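Local coordinates for protein endonuclease V (Homo sapiens, PDB 6OZE) that probably cleaves inosine-containing RNA as a metal-dependent endoribonuclease, through a catalytic domain of the RNase H-like superfamily, at residues G186-S191 / T196-I201; Q101-K106 / L110-L115. The protein carries 4 engineered substitutions. All blocks are in the same frame, centred on the assembly; numbering follows the deposited sequence.

Both contacts join pieces of chain that are close in sequence, but they lie on opposite sides of the chain's centre, with centres about 27 Å apart. Contact 1 is a buried beta hairpin, strand against strand, inside the mixed central sheet. Its core is four backbone hydrogen bonds, with small and branched apolar side chains beside them. Contact 2 is only partly buried. It packs the last turns of helix 89-106 against the loop that leads to strand 115-118, and its segments meet by side-chain packing of leucine, methionine, proline and the arginine chain. The two contacts share no element, although strand 115-118 and strand 199-205 belong to the same sheet.

Contact 1: residues G186-S191 / T196-I201; sequences GMALRS and TRPLYI
Antiparallel strands 184-189 and 199-205 form a beta hairpin, and this contact is the end nearest its turn. M187 pairs with I201 and L189 with L199, both as hydrogen-bonded pairs. In the first pair, I201 N bonds to M187 O at 2.8 Å and M187 N to I201 O at 2.9 Å. In the second, L189 N bonds to L199 O at 2.8 Å, and L199 N returns a bond to L189 O. Between these pairs, A188 and Y200 are a non-hydrogen-bonded pair. A188 CB lies 4.0 Å from Y200 CE1, obliquely to the ring, and 4.1 Å from P198 CB. L189 CB touches I201 CG1 on the other face. Beyond the strand pairing, L199 CG lies anti to its carbonyl carbon (chi1 -48°), which brings CD1 within 3.6 Å of S191 CB. With L199 cut back to an alanine, S191 CB would probably lose its apolar neighbour and a gap would be likely to open beside P225. Past the paired residues, water 1 bridges the two segments, accepting from S191 N at 2.7 Å and donating to R197 O. S191 OG bonds to R223 O, and Y200 OH to H161. Strand 174-178 flanks the hairpin on one side and strand 142-146 on the other. Helix 209-218 packs over the face of M187, L189 and I201.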
loop_
_atom_site.group_PDB
_atom_site.type_symbol
_atom_site.label_atom_id
_atom_site.label_comp_id
_atom_site.label_asym_id
_atom_site.label_seq_id
_atom_site.Cartn_x
_atom_site.Cartn_y
_atom_site.Cartn_z
ATOM N N GLY A 186 -12.783 3.403 -1.007
ATOM C CA GLY A 186 -12.017 2.653 -0.035
ATOM C C GLY A 186 -12.840 2.449 1.213
ATOM O O GLY A 186 -14.047 2.707 1.232
ATOM N N MET A 187 -12.173 1.962 2.255
ATOM C CA MET A 187 -12.808 1.718 3.539
ATOM C C MET A 187 -11.909 2.227 4.652
ATOM O O MET A 187 -10.687 2.091 4.574
ATOM C CB MET A 187 -13.029 0.216 3.750
ATOM C CG MET A 187 -13.800 -0.465 2.637
ATOM S SD MET A 187 -15.562 -0.226 2.839
ATOM C CE MET A 187 -15.638 -0.700 4.545
ATOM N N ALA A 188 -12.509 2.795 5.689
ATOM C CA ALA A 188 -11.782 3.082 6.912
ATOM C C ALA A 188 -11.903 1.838 7.775
ATOM O O ALA A 188 -13.007 1.307 7.945
ATOM C CB ALA A 188 -12.382 4.291 7.635
ATOM N N LEU A 189 -10.785 1.373 8.312
ATOM C CA LEU A 189 -10.756 0.118 9.045
ATOM C C LEU A 189 -10.124 0.348 10.402
ATOM O O LEU A 189 -9.017 0.877 10.498
ATOM C CB LEU A 189 -9.900 -0.905 8.286
ATOM C CG LEU A 189 -9.499 -2.152 9.082
ATOM C CD1 LEU A 189 -10.720 -3.002 9.409
ATOM C CD2 LEU A 189 -8.439 -2.952 8.311
ATOM N N ARG A 190 -10.838 -0.033 11.459
ATOM C CA ARG A 190 -10.202 -0.108 12.767
ATOM C C ARG A 190 -9.390 -1.396 12.808
ATOM O O ARG A 190 -9.932 -2.499 12.712
ATOM C CB ARG A 190 -11.231 -0.057 13.893
ATOM C CG ARG A 190 -10.564 -0.137 15.256
ATOM C CD ARG A 190 -11.509 0.367 16.337
ATOM N NE ARG A 190 -10.902 0.363 17.661
ATOM C CZ ARG A 190 -11.365 1.076 18.687
ATOM N NH1 ARG A 190 -12.426 1.859 18.524
ATOM N NH2 ARG A 190 -10.765 1.019 19.869
ATOM N N SER A 191 -8.073 -1.262 12.901
ATOM C CA SER A 191 -7.209 -2.427 12.817
ATOM C C SER A 191 -6.799 -2.988 14.171
ATOM O O SER A 191 -6.118 -4.011 14.215
ATOM C CB SER A 191 -5.970 -2.077 12.001
ATOM O OG SER A 191 -5.331 -0.959 12.584
ATOM N N THR A 196 -8.000 4.191 18.205
ATOM C CA THR A 196 -9.192 4.775 17.607
ATOM C C THR A 196 -8.983 5.248 16.172
ATOM O O THR A 196 -9.966 5.383 15.435
ATOM C CB THR A 196 -9.713 5.929 18.474
ATOM O OG1 THR A 196 -10.776 6.605 17.789
ATOM C CG2 THR A 196 -8.601 6.912 18.776
ATOM N N ARG A 197 -7.739 5.478 15.759
ATOM C CA ARG A 197 -7.461 6.049 14.442
ATOM C C ARG A 197 -7.459 4.943 13.390
ATOM O O ARG A 197 -6.673 3.997 13.504
ATOM C CB ARG A 197 -6.111 6.750 14.465
ATOM C CG ARG A 197 -5.792 7.544 13.209
ATOM C CD ARG A 197 -4.448 8.253 13.332
ATOM N NE ARG A 197 -3.613 8.077 12.144
ATOM C CZ ARG A 197 -2.318 8.379 12.088
ATOM N NH1 ARG A 197 -1.637 8.185 10.967
ATOM N NH2 ARG A 197 -1.702 8.871 13.153
ATOM N N PRO A 198 -8.313 5.010 12.379
ATOM C CA PRO A 198 -8.424 3.904 11.426
ATOM C C PRO A 198 -7.312 3.943 10.386
ATOM O O PRO A 198 -6.576 4.926 10.235
ATOM C CB PRO A 198 -9.779 4.151 10.756
ATOM C CG PRO A 198 -9.960 5.629 10.832
ATOM C CD PRO A 198 -9.300 6.075 12.118
ATOM N N LEU A 199 -7.187 2.831 9.669
ATOM C CA LEU A 199 -6.422 2.808 8.437
ATOM C C LEU A 199 -7.364 3.050 7.270
ATOM O O LEU A 199 -8.563 2.789 7.347
ATOM C CB LEU A 199 -5.783 1.439 8.244
ATOM C CG LEU A 199 -5.051 0.813 9.418
ATOM C CD1 LEU A 199 -4.632 -0.602 9.035
ATOM C CD2 LEU A 199 -3.839 1.642 9.776
ATOM N N TYR A 200 -6.820 3.557 6.174
ATOM C CA TYR A 200 -7.624 3.824 4.985
ATOM C C TYR A 200 -7.183 2.848 3.902
ATOM O O TYR A 200 -6.047 2.919 3.400
ATOM C CB TYR A 200 -7.510 5.287 4.562
ATOM C CG TYR A 200 -8.009 6.185 5.654
ATOM C CD1 TYR A 200 -9.369 6.454 5.787
ATOM C CD2 TYR A 200 -7.151 6.701 6.613
ATOM C CE1 TYR A 200 -9.844 7.246 6.802
ATOM C CE2 TYR A 200 -7.622 7.496 7.635
ATOM C CZ TYR A 200 -8.975 7.766 7.729
ATOM O OH TYR A 200 -9.455 8.557 8.746
ATOM N N ILE A 201 -8.075 1.929 3.553
ATOM C CA ILE A 201 -7.761 0.796 2.692
ATOM C C ILE A 201 -8.389 1.028 1.327
ATOM O O ILE A 201 -9.554 1.421 1.235
ATOM C CB ILE A 201 -8.318 -0.507 3.297
ATOM C CG1 ILE A 201 -7.873 -0.668 4.763
ATOM C CG2 ILE A 201 -7.928 -1.711 2.417
ATOM C CD1 ILE A 201 -6.388 -0.582 4.970
HETATM O O HOH W 1 -6.907 1.095 13.704
#

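Contact 2: residues Q101-K106 / L110-L115; sequences QQLREK and LMPQVL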
loop_
_atom_site.group_PDB
_atom_site.type_symbol
_atom_site.label_atom_id
_atom_site.label_comp_id
_atom_site.label_asym_id
_atom_site.label_seq_id
_atom_site.Cartn_x
_atom_site.Cartn_y
_atom_site.Cartn_z
ATOM N N GLN A 101 11.400 -7.772 -8.543
ATOM C CA GLN A 101 12.028 -8.572 -9.589
ATOM C C GLN A 101 13.265 -9.300 -9.077
ATOM O O GLN A 101 13.487 -10.468 -9.421
ATOM C CB GLN A 101 12.356 -7.714 -10.811
ATOM C CG GLN A 101 12.809 -8.545 -12.012
ATOM C CD GLN A 101 11.732 -9.514 -12.485
ATOM O OE1 GLN A 101 10.535 -9.256 -12.335
ATOM N NE2 GLN A 101 12.156 -10.638 -13.053
ATOM N N GLN A 102 14.082 -8.639 -8.250
ATOM C CA GLN A 102 15.209 -9.328 -7.632
ATOM C C GLN A 102 14.747 -10.575 -6.885
ATOM O O GLN A 102 15.344 -11.652 -7.012
ATOM C CB GLN A 102 15.954 -8.392 -6.679
ATOM C CG GLN A 102 16.984 -9.127 -5.828
ATOM C CD GLN A 102 17.499 -8.314 -4.657
ATOM O OE1 GLN A 102 16.921 -7.291 -4.292
ATOM N NE2 GLN A 102 18.595 -8.770 -4.057
ATOM N N LEU A 103 13.680 -10.444 -6.101
ATOM C CA LEU A 103 13.136 -11.603 -5.401
ATOM C C LEU A 103 12.673 -12.670 -6.390
ATOM O O LEU A 103 12.976 -13.855 -6.227
ATOM C CB LEU A 103 11.990 -11.154 -4.495
ATOM C CG LEU A 103 11.326 -12.287 -3.707
ATOM C CD1 LEU A 103 12.363 -13.041 -2.881
ATOM C CD2 LEU A 103 10.200 -11.731 -2.835
ATOM N N ARG A 104 11.939 -12.258 -7.432
ATOM C CA ARG A 104 11.373 -13.211 -8.385
ATOM C C ARG A 104 12.452 -14.061 -9.043
ATOM O O ARG A 104 12.215 -15.233 -9.359
ATOM C CB ARG A 104 10.555 -12.468 -9.450
ATOM C CG ARG A 104 9.471 -13.315 -10.119
ATOM C CD ARG A 104 8.882 -12.642 -11.364
ATOM N NE ARG A 104 8.260 -11.345 -11.091
ATOM C CZ ARG A 104 6.963 -11.163 -10.852
ATOM N NH1 ARG A 104 6.131 -12.195 -10.843
ATOM N NH2 ARG A 104 6.492 -9.944 -10.622
ATOM N N GLU A 105 13.645 -13.498 -9.244
ATOM C CA GLU A 105 14.742 -14.231 -9.861
ATOM C C GLU A 105 15.621 -14.936 -8.835
ATOM O O GLU A 105 16.145 -16.022 -9.112
ATOM C CB GLU A 105 15.583 -13.277 -10.712
ATOM C CG GLU A 105 14.812 -12.656 -11.863
ATOM C CD GLU A 105 15.589 -11.566 -12.575
ATOM O OE1 GLU A 105 16.723 -11.259 -12.148
ATOM O OE2 GLU A 105 15.060 -11.012 -13.562
ATOM N N LYS A 106 15.794 -14.339 -7.656
ATOM C CA LYS A 106 16.673 -14.907 -6.640
ATOM C C LYS A 106 15.999 -16.053 -5.887
ATOM O O LYS A 106 16.601 -17.112 -5.682
ATOM C CB LYS A 106 17.125 -13.806 -5.677
ATOM C CG LYS A 106 17.881 -14.286 -4.447
ATOM C CD LYS A 106 18.358 -13.110 -3.597
ATOM C CE LYS A 106 17.206 -12.195 -3.212
ATOM N NZ LYS A 106 17.601 -11.126 -2.234
ATOM N N LEU A 110 9.691 -17.774 -2.693
ATOM C CA LEU A 110 9.279 -16.868 -1.629
ATOM C C LEU A 110 8.454 -15.699 -2.143
ATOM O O LEU A 110 8.144 -14.788 -1.366
ATOM C CB LEU A 110 10.489 -16.354 -0.843
ATOM C CG LEU A 110 11.197 -17.369 0.059
ATOM C CD1 LEU A 110 12.386 -16.721 0.760
ATOM C CD2 LEU A 110 10.235 -17.984 1.066
ATOM N N MET A 111 8.097 -15.696 -3.425
ATOM C CA MET A 111 7.360 -14.571 -3.985
ATOM C C MET A 111 6.045 -14.402 -3.240
ATOM O O MET A 111 5.354 -15.397 -2.973
ATOM C CB MET A 111 7.062 -14.807 -5.464
ATOM C CG MET A 111 8.172 -14.339 -6.394
ATOM S SD MET A 111 8.346 -12.540 -6.383
ATOM C CE MET A 111 6.717 -12.023 -6.905
ATOM N N PRO A 112 5.673 -13.185 -2.884
ATOM C CA PRO A 112 4.386 -12.978 -2.217
ATOM C C PRO A 112 3.219 -13.205 -3.167
ATOM O O PRO A 112 3.313 -12.986 -4.376
ATOM C CB PRO A 112 4.454 -11.512 -1.782
ATOM C CG PRO A 112 5.440 -10.871 -2.716
ATOM C CD PRO A 112 6.459 -11.944 -2.997
ATOM N N GLN A 113 2.088 -13.621 -2.597
ATOM C CA GLN A 113 0.866 -13.755 -3.382
ATOM C C GLN A 113 0.062 -12.462 -3.427
ATOM O O GLN A 113 -0.887 -12.356 -4.224
ATOM C CB GLN A 113 0.007 -14.887 -2.805
ATOM C CG GLN A 113 0.634 -16.258 -2.995
ATOM C CD GLN A 113 0.075 -17.273 -2.038
ATOM O OE1 GLN A 113 0.508 -17.346 -0.893
ATOM N NE2 GLN A 113 -0.904 -18.055 -2.489
ATOM N N VAL A 114 0.426 -11.495 -2.592
ATOM C CA VAL A 114 -0.256 -10.209 -2.492
ATOM C C VAL A 114 0.706 -9.266 -1.784
ATOM O O VAL A 114 1.483 -9.687 -0.921
ATOM C CB VAL A 114 -1.591 -10.374 -1.706
ATOM C CG1 VAL A 114 -1.344 -11.005 -0.317
ATOM C CG2 VAL A 114 -2.307 -9.031 -1.549
ATOM N N LEU A 115 0.648 -7.986 -2.138
ATOM C CA LEU A 115 1.451 -6.963 -1.482
ATOM C C LEU A 115 0.530 -6.014 -0.738
ATOM O O LEU A 115 -0.457 -5.532 -1.306
ATOM C CB LEU A 115 2.232 -6.131 -2.507
ATOM C CG LEU A 115 3.290 -6.827 -3.355
ATOM C CD1 LEU A 115 3.880 -5.811 -4.355
ATOM C CD2 LEU A 115 4.372 -7.381 -2.454
#
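L103 and M111 lie alongside each other, running opposite ways, where the end of helix 89-106 meets the loop that follows it. M111 is the main bump. Its chain is bent at both chi2 and chi3 (-67° and -59°), which folds the thioether back against the helix. SD settles beside the backbone of R104, 3.7 Å from R104 CA, and also lies 4.0 Å from L103 CG. The sulfur therefore fills the groove between the side chains of L103 and R104. R104 forms the other wall of that groove. R104 CB is 3.8 Å from M111 SD, and the arginine chain then turns at chi3 (-60°). This turn sets one face of the guanidinium over M111 CE, which sits 3.9 Å above the plane and toward its rim. L103 is the second bump and points from the helix toward the loop. Its CD2 meets the CD corner of the P112 ring at 3.8 Å. The same methyl lies 4.0 Å from L110 O, while L103 CD1 reaches L110 CB. L103 thus fits the hollow made by L110, M111 and P112. L59 and V61 of strand 54-63 also touch it. Along the helix, R104 NE makes a weak bond to Q101 OE1. With L103, L110, M111 and P112 at its centre, the fit between helix and loop rests on shape and van der Waals packing. The M111 methyl lies against the flat face of R104, while R104 NH2 turns to a weak bond with T138 O. The guanidinium thus borders the apolar patch and takes its polar partners from outside the loop segment.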